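Homoserine dehydrogenase (Staphylococcus aureus M1064, PDB 4PG7) catalyses the NAD(P)-dependent interconversion of L-homoserine and L-aspartate semialdehyde, a step of the aspartic acid pathway of amino-acid biosynthesis. Local coordinates at residues A27-G32 with N85-D90; K40-N45 with K55-K60; K69-N74 with Y78-D83; E98-I103 with V107-T112. All blocks are in the same frame, centred on the assembly; numbering follows the deposited sequence.

Contact 1 (A27-G32 with N85-D90); sequences ALLGLG and NEILND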
loop_
_atom_site.group_PDB
_atom_site.type_symbol
_atom_site.label_atom_id
_atom_site.label_comp_id
_atom_site.label_asym_id
_atom_site.label_seq_id
_atom_site.Cartn_x
_atom_site.Cartn_y
_atom_site.Cartn_z
ATOM N N ALA A 27 -28.119 -16.556 -5.347
ATOM C CA ALA A 27 -28.439 -16.199 -6.716
ATOM C C ALA A 27 -27.420 -15.191 -7.263
ATOM O O ALA A 27 -26.913 -14.330 -6.526
ATOM C CB ALA A 27 -29.834 -15.634 -6.785
ATOM N N LEU A 28 -27.134 -15.315 -8.557
ATOM C CA LEU A 28 -26.265 -14.370 -9.270
ATOM C C LEU A 28 -27.087 -13.485 -10.163
ATOM O O LEU A 28 -27.961 -13.979 -10.884
ATOM C CB LEU A 28 -25.279 -15.086 -10.167
ATOM C CG LEU A 28 -23.880 -15.183 -9.631
ATOM C CD1 LEU A 28 -23.886 -16.231 -8.530
ATOM C CD2 LEU A 28 -22.917 -15.520 -10.763
ATOM N N LEU A 29 -26.852 -12.176 -10.084
ATOM C CA LEU A 29 -27.495 -11.247 -10.992
ATOM C C LEU A 29 -26.440 -10.856 -12.009
ATOM O O LEU A 29 -25.550 -10.053 -11.701
ATOM C CB LEU A 29 -28.044 -10.027 -10.245
ATOM C CG LEU A 29 -28.973 -10.278 -9.060
ATOM C CD1 LEU A 29 -29.394 -8.956 -8.456
ATOM C CD2 LEU A 29 -30.203 -11.072 -9.490
ATOM N N GLY A 30 -26.527 -11.451 -13.198
ATOM C CA GLY A 30 -25.571 -11.201 -14.280
ATOM C C GLY A 30 -24.590 -12.343 -14.478
ATOM O O GLY A 30 -24.220 -13.028 -13.531
ATOM N N LEU A 31 -24.184 -12.558 -15.724
ATOM C CA LEU A 31 -23.274 -13.640 -16.052
ATOM C C LEU A 31 -22.313 -13.212 -17.176
ATOM O O LEU A 31 -22.197 -13.879 -18.202
ATOM C CB LEU A 31 -24.081 -14.894 -16.444
ATOM C CG LEU A 31 -23.667 -16.295 -16.027
ATOM C CD1 LEU A 31 -23.973 -17.312 -17.133
ATOM C CD2 LEU A 31 -22.241 -16.378 -15.573
ATOM N N GLY A 32 -21.625 -12.095 -16.986
ATOM C CA GLY A 32 -20.590 -11.678 -17.943
ATOM C C GLY A 32 -19.297 -12.390 -17.612
ATOM O O GLY A 32 -19.323 -13.525 -17.125
ATOM N N ASN A 85 -37.678 -10.858 -10.349
ATOM C CA ASN A 85 -38.647 -11.132 -9.280
ATOM C C ASN A 85 -38.675 -12.578 -8.835
ATOM O O ASN A 85 -38.985 -12.874 -7.681
ATOM C CB ASN A 85 -40.035 -10.681 -9.716
ATOM C CG ASN A 85 -40.127 -9.187 -9.817
ATOM O OD1 ASN A 85 -39.491 -8.471 -9.051
ATOM N ND2 ASN A 85 -40.909 -8.706 -10.769
ATOM N N GLU A 86 -38.355 -13.478 -9.750
ATOM C CA GLU A 86 -38.225 -14.875 -9.410
ATOM C C GLU A 86 -37.135 -15.072 -8.359
ATOM O O GLU A 86 -37.216 -15.968 -7.512
ATOM C CB GLU A 86 -37.925 -15.692 -10.669
ATOM C CG GLU A 86 -37.818 -17.188 -10.417
ATOM C CD GLU A 86 -37.912 -18.024 -11.687
ATOM O OE1 GLU A 86 -37.681 -17.492 -12.797
ATOM O OE2 GLU A 86 -38.253 -19.219 -11.563
ATOM N N ILE A 87 -36.114 -14.227 -8.417
ATOM C CA ILE A 87 -35.033 -14.285 -7.466
ATOM C C ILE A 87 -35.395 -13.502 -6.207
ATOM O O ILE A 87 -35.182 -13.980 -5.102
ATOM C CB ILE A 87 -33.719 -13.733 -8.086
ATOM C CG1 ILE A 87 -33.193 -14.705 -9.130
ATOM C CG2 ILE A 87 -32.674 -13.496 -7.019
ATOM C CD1 ILE A 87 -32.144 -14.116 -10.058
ATOM N N LEU A 88 -35.931 -12.296 -6.373
ATOM C CA LEU A 88 -36.223 -11.437 -5.223
ATOM C C LEU A 88 -37.334 -12.020 -4.336
ATOM O O LEU A 88 -37.372 -11.752 -3.139
ATOM C CB LEU A 88 -36.584 -10.015 -5.672
ATOM C CG LEU A 88 -35.478 -9.251 -6.415
ATOM C CD1 LEU A 88 -35.994 -7.945 -7.004
ATOM C CD2 LEU A 88 -34.290 -8.994 -5.507
ATOM N N ASN A 89 -38.226 -12.807 -4.915
ATOM C CA ASN A 89 -39.307 -13.412 -4.137
ATOM C C ASN A 89 -38.975 -14.795 -3.584
ATOM O O ASN A 89 -39.829 -15.417 -2.942
ATOM C CB ASN A 89 -40.588 -13.479 -4.977
ATOM C CG ASN A 89 -41.142 -12.102 -5.307
ATOM O OD1 ASN A 89 -40.805 -11.117 -4.659
ATOM N ND2 ASN A 89 -41.963 -12.026 -6.342
ATOM N N ASP A 90 -37.761 -15.290 -3.828
ATOM C CA ASP A 90 -37.405 -16.635 -3.378
ATOM C C ASP A 90 -36.912 -16.574 -1.938
ATOM O O ASP A 90 -35.752 -16.214 -1.689
ATOM C CB ASP A 90 -36.343 -17.256 -4.296
ATOM C CG ASP A 90 -36.073 -18.722 -3.977
ATOM O OD1 ASP A 90 -36.407 -19.182 -2.857
ATOM O OD2 ASP A 90 -35.545 -19.430 -4.856
#
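Ile87, on the short helix 84-88, sends both of its branches down onto the end of strand 22-29. Its CG2 methyl meets CB of Ala27 at 3.6 Å, and CD1 at the end of the longer branch lies 3.7 Å from Leu29 CD2. With CG1 beside the backbone N (chi1 -71°) and CG2 anti to it, the methyls spread over two strand residues. Leu29 and Ile87 run alongside in opposite senses, whereas the Ala27 methyl points toward the helix. Between Ala27 and Leu29, Leu28 turns its side chain to the other face of the sheet, where it packs on Val39 of helix 33-53. Leu93, Ile96 of the neighbouring strand 95-98, and His61 and Leu63 of strand 55-63 also pack directly on the isoleucine. Polar ties lie to the sides: Glu86 OE1 of the helix bonds Thr81 OG1, and Asp90, just beyond the helix, forms a salt bridge with Lys60. Beyond Leu29 the chain enters Gly30 and Gly32, which fit a Rossmann-type GxGxxG turn. The side-chain contacts are aliphatic, implying that burial and shape, rather than directed bonds, seat this helix on the parallel sheet.

Contact 2 (K40-N45 with K55-K60); sequences KIIEEN and KDIVIK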
loop_
_atom_site.group_PDB
_atom_site.type_symbol
_atom_site.label_atom_id
_atom_site.label_comp_id
_atom_site.label_asym_id
_atom_site.label_seq_id
_atom_site.Cartn_x
_atom_site.Cartn_y
_atom_site.Cartn_z
ATOM N N LYS A 40 -17.197 -20.318 -11.861
ATOM C CA LYS A 40 -16.060 -21.239 -11.965
ATOM C C LYS A 40 -15.320 -21.386 -10.644
ATOM O O LYS A 40 -14.977 -22.498 -10.229
ATOM C CB LYS A 40 -15.087 -20.771 -13.045
ATOM N N ILE A 41 -15.108 -20.270 -9.967
ATOM C CA ILE A 41 -14.409 -20.287 -8.689
ATOM C C ILE A 41 -15.188 -21.068 -7.635
ATOM O O ILE A 41 -14.603 -21.844 -6.874
ATOM C CB ILE A 41 -14.111 -18.868 -8.181
ATOM C CG1 ILE A 41 -13.055 -18.198 -9.073
ATOM C CG2 ILE A 41 -13.622 -18.913 -6.735
ATOM C CD1 ILE A 41 -12.897 -16.709 -8.835
ATOM N N ILE A 42 -16.498 -20.851 -7.570
ATOM C CA ILE A 42 -17.339 -21.614 -6.644
ATOM C C ILE A 42 -17.307 -23.112 -6.979
ATOM O O ILE A 42 -17.134 -23.939 -6.082
ATOM C CB ILE A 42 -18.793 -21.093 -6.630
ATOM C CG1 ILE A 42 -18.836 -19.706 -5.983
ATOM C CG2 ILE A 42 -19.711 -22.062 -5.880
ATOM C CD1 ILE A 42 -20.075 -18.915 -6.338
ATOM N N GLU A 43 -17.463 -23.459 -8.254
ATOM C CA GLU A 43 -17.412 -24.870 -8.661
ATOM C C GLU A 43 -16.121 -25.540 -8.210
ATOM O O GLU A 43 -16.139 -26.577 -7.547
ATOM C CB GLU A 43 -17.521 -25.012 -10.177
ATOM C CG GLU A 43 -18.933 -24.864 -10.715
ATOM C CD GLU A 43 -18.993 -24.943 -12.221
ATOM O OE1 GLU A 43 -17.944 -25.199 -12.850
ATOM O OE2 GLU A 43 -20.093 -24.758 -12.781
ATOM N N GLU A 44 -15.004 -24.932 -8.590
ATOM C CA GLU A 44 -13.669 -25.471 -8.310
ATOM C C GLU A 44 -13.343 -25.579 -6.818
ATOM O O GLU A 44 -12.529 -26.408 -6.432
ATOM C CB GLU A 44 -12.614 -24.641 -9.045
ATOM C CG GLU A 44 -12.628 -24.928 -10.537
ATOM C CD GLU A 44 -11.844 -23.923 -11.353
ATOM O OE1 GLU A 44 -11.196 -23.020 -10.769
ATOM O OE2 GLU A 44 -11.877 -24.043 -12.594
ATOM N N ASN A 45 -13.995 -24.772 -5.986
ATOM C CA ASN A 45 -13.746 -24.776 -4.549
ATOM C C ASN A 45 -14.889 -25.307 -3.705
ATOM O O ASN A 45 -14.826 -25.236 -2.475
ATOM C CB ASN A 45 -13.413 -23.359 -4.099
ATOM C CG ASN A 45 -12.076 -22.907 -4.616
ATOM O OD1 ASN A 45 -11.039 -23.276 -4.066
ATOM N ND2 ASN A 45 -12.082 -22.128 -5.687
ATOM N N LYS A 55 -20.196 -25.696 4.799
ATOM C CA LYS A 55 -21.206 -24.931 4.079
ATOM C C LYS A 55 -21.281 -25.426 2.645
ATOM O O LYS A 55 -20.255 -25.634 1.997
ATOM C CB LYS A 55 -20.855 -23.448 4.093
ATOM C CG LYS A 55 -21.014 -22.780 5.453
ATOM C CD LYS A 55 -22.471 -22.609 5.858
ATOM N N ASP A 56 -22.499 -25.650 2.167
ATOM C CA ASP A 56 -22.718 -26.067 0.791
ATOM C C ASP A 56 -23.336 -24.919 0.006
ATOM O O ASP A 56 -24.517 -24.614 0.182
ATOM C CB ASP A 56 -23.625 -27.294 0.758
ATOM C CG ASP A 56 -23.882 -27.797 -0.650
ATOM O OD1 ASP A 56 -23.053 -27.535 -1.550
ATOM O OD2 ASP A 56 -24.923 -28.450 -0.852
ATOM N N ILE A 57 -22.539 -24.298 -0.869
ATOM C CA ILE A 57 -23.001 -23.175 -1.669
ATOM C C ILE A 57 -23.772 -23.668 -2.884
ATOM O O ILE A 57 -23.229 -24.369 -3.738
ATOM C CB ILE A 57 -21.836 -22.284 -2.173
ATOM C CG1 ILE A 57 -20.922 -21.864 -1.016
ATOM C CG2 ILE A 57 -22.383 -21.049 -2.875
ATOM C CD1 ILE A 57 -21.639 -21.267 0.173
ATOM N N VAL A 58 -25.039 -23.295 -2.963
ATOM C CA VAL A 58 -25.880 -23.684 -4.090
ATOM C C VAL A 58 -26.289 -22.437 -4.847
ATOM O O VAL A 58 -26.953 -21.536 -4.303
ATOM C CB VAL A 58 -27.139 -24.459 -3.640
ATOM C CG1 VAL A 58 -27.979 -24.886 -4.842
ATOM C CG2 VAL A 58 -26.739 -25.687 -2.844
ATOM N N ILE A 59 -25.846 -22.383 -6.096
ATOM C CA ILE A 59 -26.252 -21.343 -7.018
ATOM C C ILE A 59 -27.602 -21.758 -7.578
ATOM O O ILE A 59 -27.693 -22.546 -8.526
ATOM C CB ILE A 59 -25.226 -21.146 -8.149
ATOM C CG1 ILE A 59 -23.850 -20.817 -7.558
ATOM C CG2 ILE A 59 -25.693 -20.041 -9.076
ATOM C CD1 ILE A 59 -22.721 -20.726 -8.575
ATOM N N LYS A 60 -28.655 -21.225 -6.977
ATOM C CA LYS A 60 -30.015 -21.662 -7.292
ATOM C C LYS A 60 -30.611 -20.940 -8.499
ATOM O O LYS A 60 -31.470 -21.497 -9.183
ATOM C CB LYS A 60 -30.921 -21.458 -6.077
ATOM C CG LYS A 60 -32.263 -22.145 -6.228
ATOM C CD LYS A 60 -33.009 -22.239 -4.914
ATOM C CE LYS A 60 -34.422 -22.766 -5.149
ATOM N NZ LYS A 60 -35.290 -22.384 -4.015
#
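Ile42 of helix 33-53 faces strand 55-63 and touches it with two methyls. From CB, which points at the strand, the side chain forks. The short branch, CG2, is anti to the backbone N and comes to 4.1 Å from CG2 of Ile57; these two side chains cross at about a right angle. The longer branch leaves through CG1, set beside the backbone N (chi1 -69°), and runs on extended (chi2 160°) to CD1, which meets Ile59 CD1 tip to tip at 3.9 Å. One isoleucine therefore bridges two strand residues that lie two apart and point to the same face of the sheet, while Val58 between them turns away. Ile57 also packs on Leu24 and Ile26 of the adjacent strand 22-29, and Ile59 on Tyr78, so the apolar layer continues beyond the contact. Leu334 of helix 323-339 also packs on Ile42.

Polar side chains nearby bond outside the isoleucine cluster. Asn45 ND2 gives a fairly straight bond of 2.8 Å to Ile41 O, one turn back in the same helix, with the acceptor close to its amide plane. On the strand, Asp56 OD1 forms a salt bridge with Arg46 of the same helix. Such packing of a helix on the strand that follows it belongs to the beta-alpha-beta crossover of a Rossmann fold, formed here by strand 22-29, helix 33-53 and strand 55-63.

Contact 3 (K69-N74 with Y78-D83); sequences KKRPLN and YHLTED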
loop_
_atom_site.group_PDB
_atom_site.type_symbol
_atom_site.label_atom_id
_atom_site.label_comp_id
_atom_site.label_asym_id
_atom_site.label_seq_id
_atom_site.Cartn_x
_atom_site.Cartn_y
_atom_site.Cartn_z
ATOM N N LYS A 69 -29.391 -17.482 -25.391
ATOM C CA LYS A 69 -27.996 -17.345 -25.850
ATOM C C LYS A 69 -27.133 -18.575 -25.539
ATOM O O LYS A 69 -27.209 -19.128 -24.440
ATOM C CB LYS A 69 -27.377 -16.081 -25.216
ATOM C CG LYS A 69 -25.876 -15.916 -25.384
ATOM C CD LYS A 69 -25.376 -14.657 -24.687
ATOM C CE LYS A 69 -23.855 -14.644 -24.617
ATOM N NZ LYS A 69 -23.301 -13.298 -24.291
ATOM N N LYS A 70 -26.301 -18.989 -26.497
ATOM C CA LYS A 70 -25.431 -20.138 -26.297
ATOM C C LYS A 70 -24.370 -19.801 -25.264
ATOM O O LYS A 70 -23.812 -18.703 -25.261
ATOM C CB LYS A 70 -24.774 -20.574 -27.614
ATOM N N ARG A 71 -24.119 -20.760 -24.385
ATOM C CA ARG A 71 -23.211 -20.600 -23.263
ATOM C C ARG A 71 -22.386 -21.858 -23.093
ATOM O O ARG A 71 -22.749 -22.901 -23.616
ATOM C CB ARG A 71 -23.998 -20.309 -21.982
ATOM C CG ARG A 71 -24.579 -18.895 -21.941
ATOM C CD ARG A 71 -25.387 -18.599 -20.684
ATOM N NE ARG A 71 -26.313 -17.481 -20.909
ATOM C CZ ARG A 71 -25.969 -16.195 -20.926
ATOM N NH1 ARG A 71 -24.712 -15.832 -20.723
ATOM N NH2 ARG A 71 -26.887 -15.263 -21.153
ATOM N N PRO A 72 -21.256 -21.769 -22.373
ATOM C CA PRO A 72 -20.524 -23.022 -22.173
ATOM C C PRO A 72 -21.376 -24.060 -21.411
ATOM O O PRO A 72 -22.391 -23.720 -20.785
ATOM C CB PRO A 72 -19.269 -22.601 -21.388
ATOM C CG PRO A 72 -19.203 -21.112 -21.489
ATOM C CD PRO A 72 -20.604 -20.622 -21.713
ATOM N N LEU A 73 -20.946 -25.310 -21.479
ATOM C CA LEU A 73 -21.684 -26.433 -20.929
ATOM C C LEU A 73 -21.927 -26.320 -19.411
ATOM O O LEU A 73 -22.998 -26.702 -18.907
ATOM C CB LEU A 73 -20.914 -27.715 -21.222
ATOM C CG LEU A 73 -21.554 -29.035 -20.815
ATOM C CD1 LEU A 73 -22.883 -29.227 -21.539
ATOM C CD2 LEU A 73 -20.584 -30.177 -21.113
ATOM N N ASN A 74 -20.941 -25.793 -18.689
ATOM C CA ASN A 74 -21.024 -25.749 -17.242
ATOM C C ASN A 74 -22.230 -24.883 -16.834
ATOM O O ASN A 74 -22.971 -25.230 -15.903
ATOM C CB ASN A 74 -19.702 -25.276 -16.621
ATOM C CG ASN A 74 -19.508 -23.767 -16.709
ATOM O OD1 ASN A 74 -19.553 -23.171 -17.791
ATOM N ND2 ASN A 74 -19.319 -23.137 -15.557
ATOM N N TYR A 78 -27.050 -24.744 -14.449
ATOM C CA TYR A 78 -27.699 -23.831 -13.525
ATOM C C TYR A 78 -29.032 -23.372 -14.070
ATOM O O TYR A 78 -29.281 -23.373 -15.267
ATOM C CB TYR A 78 -26.789 -22.624 -13.212
ATOM C CG TYR A 78 -25.485 -23.067 -12.624
ATOM C CD1 TYR A 78 -25.390 -23.378 -11.282
ATOM C CD2 TYR A 78 -24.350 -23.218 -13.416
ATOM C CE1 TYR A 78 -24.198 -23.800 -10.733
ATOM C CE2 TYR A 78 -23.146 -23.639 -12.870
ATOM C CZ TYR A 78 -23.077 -23.928 -11.525
ATOM O OH TYR A 78 -21.896 -24.350 -10.943
ATOM N N HIS A 79 -29.889 -22.975 -13.159
ATOM C CA HIS A 79 -31.174 -22.443 -13.541
ATOM C C HIS A 79 -31.041 -20.951 -13.906
ATOM O O HIS A 79 -30.669 -20.109 -13.070
ATOM C CB HIS A 79 -32.140 -22.645 -12.404
ATOM C CG HIS A 79 -33.454 -22.001 -12.638
ATOM N ND1 HIS A 79 -33.899 -20.967 -11.856
ATOM C CD2 HIS A 79 -34.375 -22.165 -13.613
ATOM C CE1 HIS A 79 -35.068 -20.551 -12.300
ATOM N NE2 HIS A 79 -35.376 -21.256 -13.368
ATOM N N LEU A 80 -31.287 -20.649 -15.172
ATOM C CA LEU A 80 -31.177 -19.287 -15.701
ATOM C C LEU A 80 -32.565 -18.712 -15.806
ATOM O O LEU A 80 -33.474 -19.400 -16.245
ATOM C CB LEU A 80 -30.561 -19.304 -17.106
ATOM C CG LEU A 80 -29.218 -20.023 -17.274
ATOM C CD1 LEU A 80 -28.777 -19.934 -18.726
ATOM C CD2 LEU A 80 -28.151 -19.427 -16.362
ATOM N N THR A 81 -32.727 -17.464 -15.409
ATOM C CA THR A 81 -33.989 -16.782 -15.529
ATOM C C THR A 81 -33.768 -15.366 -16.052
ATOM O O THR A 81 -32.696 -14.810 -15.887
ATOM C CB THR A 81 -34.715 -16.727 -14.166
ATOM O OG1 THR A 81 -35.928 -15.981 -14.299
ATOM C CG2 THR A 81 -33.830 -16.093 -13.094
ATOM N N GLU A 82 -34.782 -14.820 -16.716
ATOM C CA GLU A 82 -34.793 -13.419 -17.142
ATOM C C GLU A 82 -35.665 -12.550 -16.244
ATOM O O GLU A 82 -35.763 -11.339 -16.455
ATOM C CB GLU A 82 -35.288 -13.301 -18.579
ATOM C CG GLU A 82 -34.289 -13.839 -19.590
ATOM C CD GLU A 82 -34.883 -13.974 -20.980
ATOM O OE1 GLU A 82 -35.981 -13.416 -21.215
ATOM O OE2 GLU A 82 -34.252 -14.638 -21.833
ATOM N N ASP A 83 -36.282 -13.163 -15.237
ATOM C CA ASP A 83 -37.182 -12.443 -14.349
ATOM C C ASP A 83 -36.555 -12.265 -12.966
ATOM O O ASP A 83 -36.480 -13.205 -12.182
ATOM C CB ASP A 83 -38.524 -13.187 -14.253
ATOM C CG ASP A 83 -39.581 -12.388 -13.516
ATOM O OD1 ASP A 83 -39.234 -11.379 -12.879
ATOM O OD2 ASP A 83 -40.765 -12.770 -13.564
#
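Asn74 and Tyr78 meet where the loop after strand 55-63 turns back to form strand 80-81, the outermost strand at one end of the parallel sheet of the Rossmann-type domain. The approach uses the backbone of Asn74: its carbonyl O lies 3.4 Å from Tyr78 CE2 and 3.5 Å from Tyr78 CD2, so it lies beside the CD2-CE2 bond, approaching obliquely. Tyr78 brings this bond within reach by setting CG beside its backbone N (chi1 -59°). Its hydroxyl goes elsewhere, to a hydrogen bond with Glu43 OE2 on helix 33-53, and Asn74 ND2 is weakly bonded to the same carboxylate oxygen. The ring also rests on Val39 of that helix and on Ile59 and Ile62 of strand 55-63, and so ties the returning loop to both elements.

Farther along, Leu80 points at the loop and Arg71 points back at it. The arginine chain is extended from CG to NE, and the leucine methyl touches the chain at CD and NE, the two side chains crossing obliquely. Leu80 also packs on Ile62 and Ile75. Beyond this point the guanidinium turns to Asp66, whose carbonyl O accepts from NH2, while Lys69 CD lies over one guanidinium face, near its edge. Arg71 NE is covered by the contact and has no polar partner in the model. A single methyl, Leu80 CD1, makes this second touch, lying 4.1 Å from both Arg71 CD and Arg71 NE.

Contact 4 (E98-I103 with V107-T112); sequences EVMGGI and VDWLRT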
loop_
_atom_site.group_PDB
_atom_site.type_symbol
_atom_site.label_atom_id
_atom_site.label_comp_id
_atom_site.label_asym_id
_atom_site.label_seq_id
_atom_site.Cartn_x
_atom_site.Cartn_y
_atom_site.Cartn_z
ATOM N N GLU A 98 -24.527 -9.670 -6.940
ATOM C CA GLU A 98 -24.839 -8.848 -8.099
ATOM C C GLU A 98 -23.569 -8.452 -8.853
ATOM O O GLU A 98 -22.670 -7.828 -8.297
ATOM C CB GLU A 98 -25.618 -7.616 -7.658
ATOM C CG GLU A 98 -26.119 -6.763 -8.798
ATOM C CD GLU A 98 -25.173 -5.613 -9.116
ATOM O OE1 GLU A 98 -24.903 -4.805 -8.195
ATOM O OE2 GLU A 98 -24.707 -5.525 -10.273
ATOM N N VAL A 99 -23.532 -8.816 -10.129
ATOM C CA VAL A 99 -22.413 -8.531 -11.022
ATOM C C VAL A 99 -22.952 -8.021 -12.359
ATOM O O VAL A 99 -22.358 -8.227 -13.395
ATOM C CB VAL A 99 -21.512 -9.763 -11.212
ATOM C CG1 VAL A 99 -20.804 -10.090 -9.908
ATOM C CG2 VAL A 99 -22.303 -10.964 -11.679
ATOM N N MET A 100 -24.083 -7.338 -12.308
ATOM C CA MET A 100 -24.792 -6.901 -13.490
ATOM C C MET A 100 -24.298 -5.532 -13.957
ATOM O O MET A 100 -24.229 -5.281 -15.155
ATOM C CB MET A 100 -26.292 -6.816 -13.174
ATOM C CG MET A 100 -27.179 -6.422 -14.341
ATOM S SD MET A 100 -27.298 -7.714 -15.592
ATOM C CE MET A 100 -28.581 -8.746 -14.885
ATOM N N GLY A 101 -23.969 -4.654 -13.013
ATOM C CA GLY A 101 -23.688 -3.267 -13.332
ATOM C C GLY A 101 -24.970 -2.479 -13.403
ATOM O O GLY A 101 -26.082 -3.031 -13.259
ATOM N N GLY A 102 -24.821 -1.178 -13.599
ATOM C CA GLY A 102 -25.960 -0.278 -13.768
ATOM C C GLY A 102 -26.480 0.292 -12.464
ATOM O O GLY A 102 -26.308 -0.298 -11.395
ATOM N N ILE A 103 -27.125 1.447 -12.557
ATOM C CA ILE A 103 -27.756 2.083 -11.409
ATOM C C ILE A 103 -29.242 1.776 -11.389
ATOM O O ILE A 103 -29.783 1.401 -10.352
ATOM C CB ILE A 103 -27.554 3.607 -11.424
ATOM C CG1 ILE A 103 -26.063 3.938 -11.372
ATOM C CG2 ILE A 103 -28.284 4.269 -10.251
ATOM C CD1 ILE A 103 -25.339 3.298 -10.206
ATOM N N VAL A 107 -29.913 -0.865 -8.562
ATOM C CA VAL A 107 -29.909 -0.442 -7.158
ATOM C C VAL A 107 -31.234 -0.778 -6.453
ATOM O O VAL A 107 -31.224 -1.214 -5.303
ATOM C CB VAL A 107 -29.548 1.053 -6.997
ATOM C CG1 VAL A 107 -29.782 1.515 -5.568
ATOM C CG2 VAL A 107 -28.091 1.267 -7.361
ATOM N N ASP A 108 -32.351 -0.591 -7.147
ATOM C CA ASP A 108 -33.665 -0.962 -6.600
ATOM C C ASP A 108 -33.774 -2.468 -6.325
ATOM O O ASP A 108 -34.372 -2.868 -5.328
ATOM C CB ASP A 108 -34.796 -0.517 -7.532
ATOM C CG ASP A 108 -34.988 1.002 -7.550
ATOM O OD1 ASP A 108 -34.657 1.688 -6.542
ATOM O OD2 ASP A 108 -35.481 1.512 -8.582
ATOM N N TRP A 109 -33.180 -3.286 -7.194
ATOM C CA TRP A 109 -33.109 -4.716 -6.955
ATOM C C TRP A 109 -32.409 -4.993 -5.639
ATOM O O TRP A 109 -32.858 -5.823 -4.848
ATOM C CB TRP A 109 -32.348 -5.444 -8.067
ATOM C CG TRP A 109 -32.985 -5.374 -9.406
ATOM C CD1 TRP A 109 -34.228 -4.921 -9.698
ATOM C CD2 TRP A 109 -32.414 -5.817 -10.637
ATOM N NE1 TRP A 109 -34.468 -5.046 -11.043
ATOM C CE2 TRP A 109 -33.365 -5.587 -11.642
ATOM C CE3 TRP A 109 -31.174 -6.360 -10.992
ATOM C CZ2 TRP A 109 -33.129 -5.893 -12.983
ATOM C CZ3 TRP A 109 -30.936 -6.659 -12.331
ATOM C CH2 TRP A 109 -31.913 -6.429 -13.307
ATOM N N LEU A 110 -31.302 -4.295 -5.407
ATOM C CA LEU A 110 -30.512 -4.525 -4.201
ATOM C C LEU A 110 -31.251 -4.019 -2.955
ATOM O O LEU A 110 -31.208 -4.667 -1.901
ATOM C CB LEU A 110 -29.128 -3.901 -4.326
ATOM C CG LEU A 110 -28.311 -4.379 -5.536
ATOM C CD1 LEU A 110 -26.946 -3.711 -5.530
ATOM C CD2 LEU A 110 -28.153 -5.888 -5.580
ATOM N N ARG A 111 -31.959 -2.903 -3.087
ATOM C CA ARG A 111 -32.797 -2.391 -1.992
ATOM C C ARG A 111 -33.851 -3.427 -1.596
ATOM O O ARG A 111 -34.090 -3.678 -0.411
ATOM C CB ARG A 111 -33.489 -1.089 -2.404
ATOM C CG ARG A 111 -32.531 0.089 -2.591
ATOM C CD ARG A 111 -33.161 1.260 -3.338
ATOM N NE ARG A 111 -33.706 2.253 -2.420
ATOM C CZ ARG A 111 -34.942 2.240 -1.928
ATOM N NH1 ARG A 111 -35.814 1.293 -2.263
ATOM N NH2 ARG A 111 -35.318 3.195 -1.093
ATOM N N THR A 112 -34.497 -4.012 -2.594
ATOM C CA THR A 112 -35.502 -5.037 -2.340
ATOM C C THR A 112 -34.887 -6.250 -1.625
ATOM O O THR A 112 -35.452 -6.747 -0.646
ATOM C CB THR A 112 -36.192 -5.457 -3.641
ATOM O OG1 THR A 112 -36.806 -4.305 -4.230
ATOM C CG2 THR A 112 -37.247 -6.526 -3.380
#
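Glu98, the last residue of strand 95-98, lies across Leu110 of helix 106-115 at about a right angle. Leu110 CD2 sits 3.7 Å from Glu98 CB, and Leu110 CD1 approaches Glu98 OE1 at 3.5 Å. With CG anti to the backbone N (chi1 -174°) and a bend at chi2 (-95°), the glutamate curls its carboxylate over the loop that follows. There OE2 accepts two backbone N-H groups: Met100 N at 2.8 Å, on the anti side and 20° out of the carboxylate plane, and Gly101 N at 3.0 Å, nearly along the C-O axis. Thr122 OG1 and Asn124 ND2 bind the other oxygen, OE1, so both oxygens of the buried carboxylate are held.

Met100, doubly bent, brings its CE methyl to the edge of the Trp109 indole, near the ring plane and 4.1 Å from CZ3. Leu63 packs against both of these side chains. Gly101 and Gly102 carry the chain onward with positive phi angles, and Gly102 N is bonded to Asp126 OD2. At Ile103 the backbone meets the helix: Val107 N donates to Ile103 O at 2.9 Å in a nearly straight bond that comes from above the carbonyl plane. The CG2 methyls of Ile103 and Val107 lie side by side, 4.2 Å apart.

The contact combines apolar packing of the strand end and loop on the helix, one backbone bond, and a carboxylate with four hydrogen-bond partners. Gripping two N-H groups of the loop, the carboxylate probably helps hold its shape between strand and helix.

How the contacts relate
All four contacts lie in the NAD-binding domain, on the same side of the chain's centre. Contact 1 is central: its centre is about 10 Å from that of contact 4, about 12 Å from contact 3 and about 16 Å from contact 2. Leu29 O bonds Val99 N at 2.8 Å, joining contacts 1 and 4 where strands 22-29 and 95-98 end. Contacts 2 and 3, about 16 Å apart between centres, reach the neighbouring strands 55-63 and 80-81 and touch directly. Contact 4 touches neither, with nearest atoms about 10 Å from contact 2 and about 7 Å from contact 3. The glycine-rich turn of contact 1, touched by Met100, probably helps form the cofactor site; the bound lysine occupies a separate pocket including Arg246 and Asp438.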